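Magnesium and cobalt efflux protein (Bordetella parapertussis, PDB 3JTF) probably takes part in magnesium and cobalt ion transport, and binds AMP through the paired CBS domains that make up this fragment. Local coordinates at residues 4-10 with 82-88. Sequence-based numbering, arbitrary orientation.
Sequences ERTVADI and PEVKRLN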
ATOM      1  N   GLU B   4      -6.249 -23.191  14.951  1.00 38.27           N
ATOM      2  CA  GLU B   4      -6.512 -21.818  14.436  1.00 37.83           C
ATOM      3  C   GLU B   4      -6.121 -21.832  12.931  1.00 36.48           C
ATOM      4  O   GLU B   4      -5.414 -22.756  12.488  1.00 37.67           O
ATOM      5  CB  GLU B   4      -5.718 -20.815  15.301  1.00 38.42           C
ATOM      6  CG  GLU B   4      -5.986 -19.319  15.066  1.00 40.59           C
ATOM      7  CD  GLU B   4      -4.827 -18.612  14.338  1.00 42.30           C
ATOM      8  OE1 GLU B   4      -3.967 -18.004  15.015  1.00 43.87           O
ATOM      9  OE2 GLU B   4      -4.757 -18.677  13.097  1.00 42.31           O
ATOM     10  N   ARG B   5      -6.576 -20.849  12.144  1.00 33.48           N
ATOM     11  CA  ARG B   5      -6.362 -20.865  10.688  1.00 31.45           C
ATOM     12  C   ARG B   5      -4.887 -20.754  10.313  1.00 28.25           C
ATOM     13  O   ARG B   5      -4.074 -20.238  11.109  1.00 27.64           O
ATOM     14  CB  ARG B   5      -7.068 -19.691  10.013  1.00 31.81           C
ATOM     15  CG  ARG B   5      -8.516 -19.607  10.330  1.00 36.03           C
ATOM     16  CD  ARG B   5      -9.267 -18.935   9.241  1.00 39.54           C
ATOM     17  NE  ARG B   5     -10.679 -19.283   9.363  1.00 41.73           N
ATOM     18  CZ  ARG B   5     -11.331 -20.130   8.572  1.00 43.58           C
ATOM     19  NH1 ARG B   5     -10.714 -20.756   7.564  1.00 44.93           N
ATOM     20  NH2 ARG B   5     -12.616 -20.353   8.800  1.00 44.42           N
ATOM     21  N   THR B   6      -4.564 -21.132   9.073  1.00 24.50           N
ATOM     22  CA  THR B   6      -3.215 -20.940   8.574  1.00 21.41           C
ATOM     23  C   THR B   6      -3.134 -20.086   7.294  1.00 20.02           C
ATOM     24  O   THR B   6      -4.131 -19.783   6.619  1.00 19.21           O
ATOM     25  CB  THR B   6      -2.503 -22.277   8.344  1.00 20.85           C
ATOM     26  OG1 THR B   6      -3.028 -22.884   7.176  1.00 20.29           O
ATOM     27  CG2 THR B   6      -2.660 -23.240   9.557  1.00 20.84           C
ATOM     28  N   VAL B   7      -1.913 -19.697   6.982  1.00 17.49           N
ATOM     29  CA  VAL B   7      -1.626 -18.927   5.779  1.00 17.77           C
ATOM     30  C   VAL B   7      -2.240 -19.547   4.508  1.00 16.48           C
ATOM     31  O   VAL B   7      -2.781 -18.833   3.669  1.00 14.36           O
ATOM     32  CB  VAL B   7      -0.100 -18.737   5.625  1.00 17.94           C
ATOM     33  CG1 VAL B   7       0.287 -18.398   4.177  1.00 20.92           C
ATOM     34  CG2 VAL B   7       0.339 -17.667   6.583  1.00 18.81           C
ATOM     35  N   ALA B   8      -2.179 -20.866   4.389  1.00 17.12           N
ATOM     36  CA  ALA B   8      -2.734 -21.552   3.210  1.00 18.05           C
ATOM     37  C   ALA B   8      -4.200 -21.197   2.939  1.00 18.65           C
ATOM     38  O   ALA B   8      -4.597 -21.143   1.792  1.00 19.52           O
ATOM     39  CB  ALA B   8      -2.581 -23.091   3.333  1.00 18.75           C
ATOM     40  N   ASP B   9      -4.995 -20.973   3.983  1.00 19.00           N
ATOM     41  CA  ASP B   9      -6.417 -20.606   3.837  1.00 19.78           C
ATOM     42  C   ASP B   9      -6.623 -19.214   3.213  1.00 19.24           C
ATOM     43  O   ASP B   9      -7.685 -18.934   2.681  1.00 19.40           O
ATOM     44  CB  ASP B   9      -7.113 -20.558   5.216  1.00 20.74           C
ATOM     45  CG  ASP B   9      -7.113 -21.908   5.935  1.00 24.44           C
ATOM     46  OD1 ASP B   9      -7.091 -22.936   5.234  1.00 27.79           O
ATOM     47  OD2 ASP B   9      -7.119 -21.933   7.195  1.00 29.86           O
ATOM     48  N   ILE B  10      -5.654 -18.312   3.330  1.00 17.55           N
ATOM     49  CA  ILE B  10      -5.906 -16.931   2.889  1.00 17.60           C
ATOM     50  C   ILE B  10      -4.956 -16.411   1.794  1.00 17.48           C
ATOM     51  O   ILE B  10      -5.133 -15.315   1.282  1.00 18.19           O
ATOM     52  CB  ILE B  10      -5.859 -15.955   4.091  1.00 17.68           C
ATOM     53  CG1 ILE B  10      -4.449 -15.888   4.679  1.00 17.11           C
ATOM     54  CG2 ILE B  10      -6.889 -16.387   5.182  1.00 18.01           C
ATOM     55  CD1 ILE B  10      -4.234 -14.708   5.631  1.00 18.08           C
ATOM     56  N   PRO B  82       6.158 -20.378   5.771  1.00 16.85           N
ATOM     57  CA  PRO B  82       5.436 -21.599   5.452  1.00 16.92           C
ATOM     58  C   PRO B  82       3.926 -21.450   5.402  1.00 18.01           C
ATOM     59  O   PRO B  82       3.316 -20.649   6.137  1.00 16.74           O
ATOM     60  CB  PRO B  82       5.821 -22.580   6.601  1.00 17.60           C
ATOM     61  CG  PRO B  82       6.311 -21.770   7.661  1.00 18.39           C
ATOM     62  CD  PRO B  82       6.885 -20.474   7.039  1.00 17.13           C
ATOM     63  N   GLU B  83       3.327 -22.308   4.594  1.00 17.84           N
ATOM     64  CA  GLU B  83       1.881 -22.419   4.498  1.00 18.73           C
ATOM     65  C   GLU B  83       1.221 -22.665   5.824  1.00 17.42           C
ATOM     66  O   GLU B  83       0.082 -22.279   6.016  1.00 16.69           O
ATOM     67  CB  GLU B  83       1.492 -23.600   3.585  1.00 18.70           C
ATOM     68  CG  GLU B  83       1.329 -23.228   2.190  1.00 22.55           C
ATOM     69  CD  GLU B  83       0.920 -24.388   1.299  1.00 23.64           C
ATOM     70  OE1 GLU B  83       0.342 -25.378   1.773  1.00 27.73           O
ATOM     71  OE2 GLU B  83       1.174 -24.299   0.101  1.00 30.05           O
ATOM     72  N   VAL B  84       1.904 -23.392   6.699  1.00 17.16           N
ATOM     73  CA  VAL B  84       1.323 -23.782   7.960  1.00 17.74           C
ATOM     74  C   VAL B  84       1.352 -22.664   9.020  1.00 17.93           C
ATOM     75  O   VAL B  84       0.823 -22.838  10.101  1.00 18.10           O
ATOM     76  CB  VAL B  84       1.979 -25.069   8.541  1.00 18.26           C
ATOM     77  CG1 VAL B  84       1.676 -26.288   7.623  1.00 18.44           C
ATOM     78  CG2 VAL B  84       3.515 -24.878   8.813  1.00 17.63           C
ATOM     79  N   LYS B  85       1.927 -21.505   8.709  1.00 16.95           N
ATOM     80  CA  LYS B  85       2.065 -20.467   9.730  1.00 17.03           C
ATOM     81  C   LYS B  85       0.668 -20.001  10.138  1.00 16.62           C
ATOM     82  O   LYS B  85      -0.216 -19.824   9.298  1.00 15.49           O
ATOM     83  CB  LYS B  85       2.937 -19.322   9.208  1.00 18.21           C
ATOM     84  CG  LYS B  85       3.283 -18.284  10.280  1.00 19.40           C
ATOM     85  CD  LYS B  85       4.649 -17.710  10.112  1.00 20.00           C
ATOM     86  CE  LYS B  85       5.127 -17.017  11.387  1.00 22.23           C
ATOM     87  NZ  LYS B  85       6.577 -16.693  11.344  1.00 18.89           N
ATOM     88  N   ARG B  86       0.449 -19.883  11.440  1.00 16.47           N
ATOM     89  CA  ARG B  86      -0.837 -19.450  11.951  1.00 17.14           C
ATOM     90  C   ARG B  86      -0.990 -17.933  11.829  1.00 15.81           C
ATOM     91  O   ARG B  86      -0.011 -17.189  11.896  1.00 12.70           O
ATOM     92  CB  ARG B  86      -1.034 -19.933  13.390  1.00 19.17           C
ATOM     93  CG  ARG B  86      -1.048 -21.506  13.478  1.00 22.95           C
ATOM     94  CD  ARG B  86      -1.648 -22.047  14.788  1.00 31.91           C
ATOM     95  NE  ARG B  86      -1.491 -21.132  15.922  1.00 39.87           N
ATOM     96  CZ  ARG B  86      -0.325 -20.788  16.494  1.00 43.89           C
ATOM     97  NH1 ARG B  86       0.837 -21.279  16.050  1.00 46.03           N
ATOM     98  NH2 ARG B  86      -0.320 -19.929  17.513  1.00 43.49           N
ATOM     99  N   LEU B  87      -2.228 -17.509  11.642  1.00 15.01           N
ATOM    100  CA  LEU B  87      -2.546 -16.102  11.377  1.00 16.51           C
ATOM    101  C   LEU B  87      -2.243 -15.181  12.550  1.00 16.01           C
ATOM    102  O   LEU B  87      -1.756 -14.088  12.333  1.00 13.68           O
ATOM    103  CB  LEU B  87      -4.008 -15.923  10.975  1.00 16.05           C
ATOM    104  CG  LEU B  87      -4.401 -16.707   9.722  1.00 18.25           C
ATOM    105  CD1 LEU B  87      -5.749 -16.207   9.206  1.00 16.88           C
ATOM    106  CD2 LEU B  87      -3.341 -16.656   8.627  1.00 17.93           C
ATOM    107  N   ASN B  88      -2.523 -15.613  13.774  1.00 17.36           N
ATOM    108  CA  ASN B  88      -2.339 -14.715  14.918  1.00 18.64           C
ATOM    109  C   ASN B  88      -0.833 -14.383  15.071  1.00 17.28           C
ATOM    110  O   ASN B  88      -0.477 -13.234  15.361  1.00 17.16           O
ATOM    111  CB  ASN B  88      -2.940 -15.265  16.229  1.00 19.82           C
ATOM    112  CG  ASN B  88      -4.486 -15.463  16.169  1.00 26.06           C
ATOM    113  OD1 ASN B  88      -5.208 -14.800  15.394  1.00 31.81           O
ATOM    114  ND2 ASN B  88      -4.989 -16.382  17.005  1.00 27.94           N
TER
HETATM  115  O   HOH W   1      -1.625 -25.155   6.255  1.00 28.36           O
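Main-chain hydrogen bonds join R5, V7 and A8 to the turn P82-K85 and the start of helix 87-96. V7 N donates to K85 O (2.9 Å) almost in line with the carbonyl, and A8 N meets E83 O on an in-plane lone pair (3.1 Å); the V7-K85 bond and a weak one from L87 N to R5 O flank T6 and R86, a single non-hydrogen-bonded antiparallel pair. A water lies 2.8 Å from T6 OG1 and donates a weak bond to E83 O.

The E4 carboxylate lies over the start of the helix just after R86, its N-cap residue. With CG anti to the backbone N (chi1 -172°) and the chain bent at chi2, OE2 offers its syn lone pair to L87 N at 3.1 Å. That end of the helix would probably stabilise the negative charge.

Apolar contact centres on L87: its CD2 meets I10 CD1 tip to tip (3.7 Å), while CD1 reaches R5 CB (3.8 Å). Q123 of helix 117-126 touches R5, I10 and L87, and the R5 guanidinium turns away to a salt bridge with D127.

The segment ahead of strand 12-13 is thus tied to the connection between strand 80-82 and helix 87-96, as in CBS domain pairs, where the N-terminal segment of one repeat packs on the other. I10 also lies beside D119 of the AMP site.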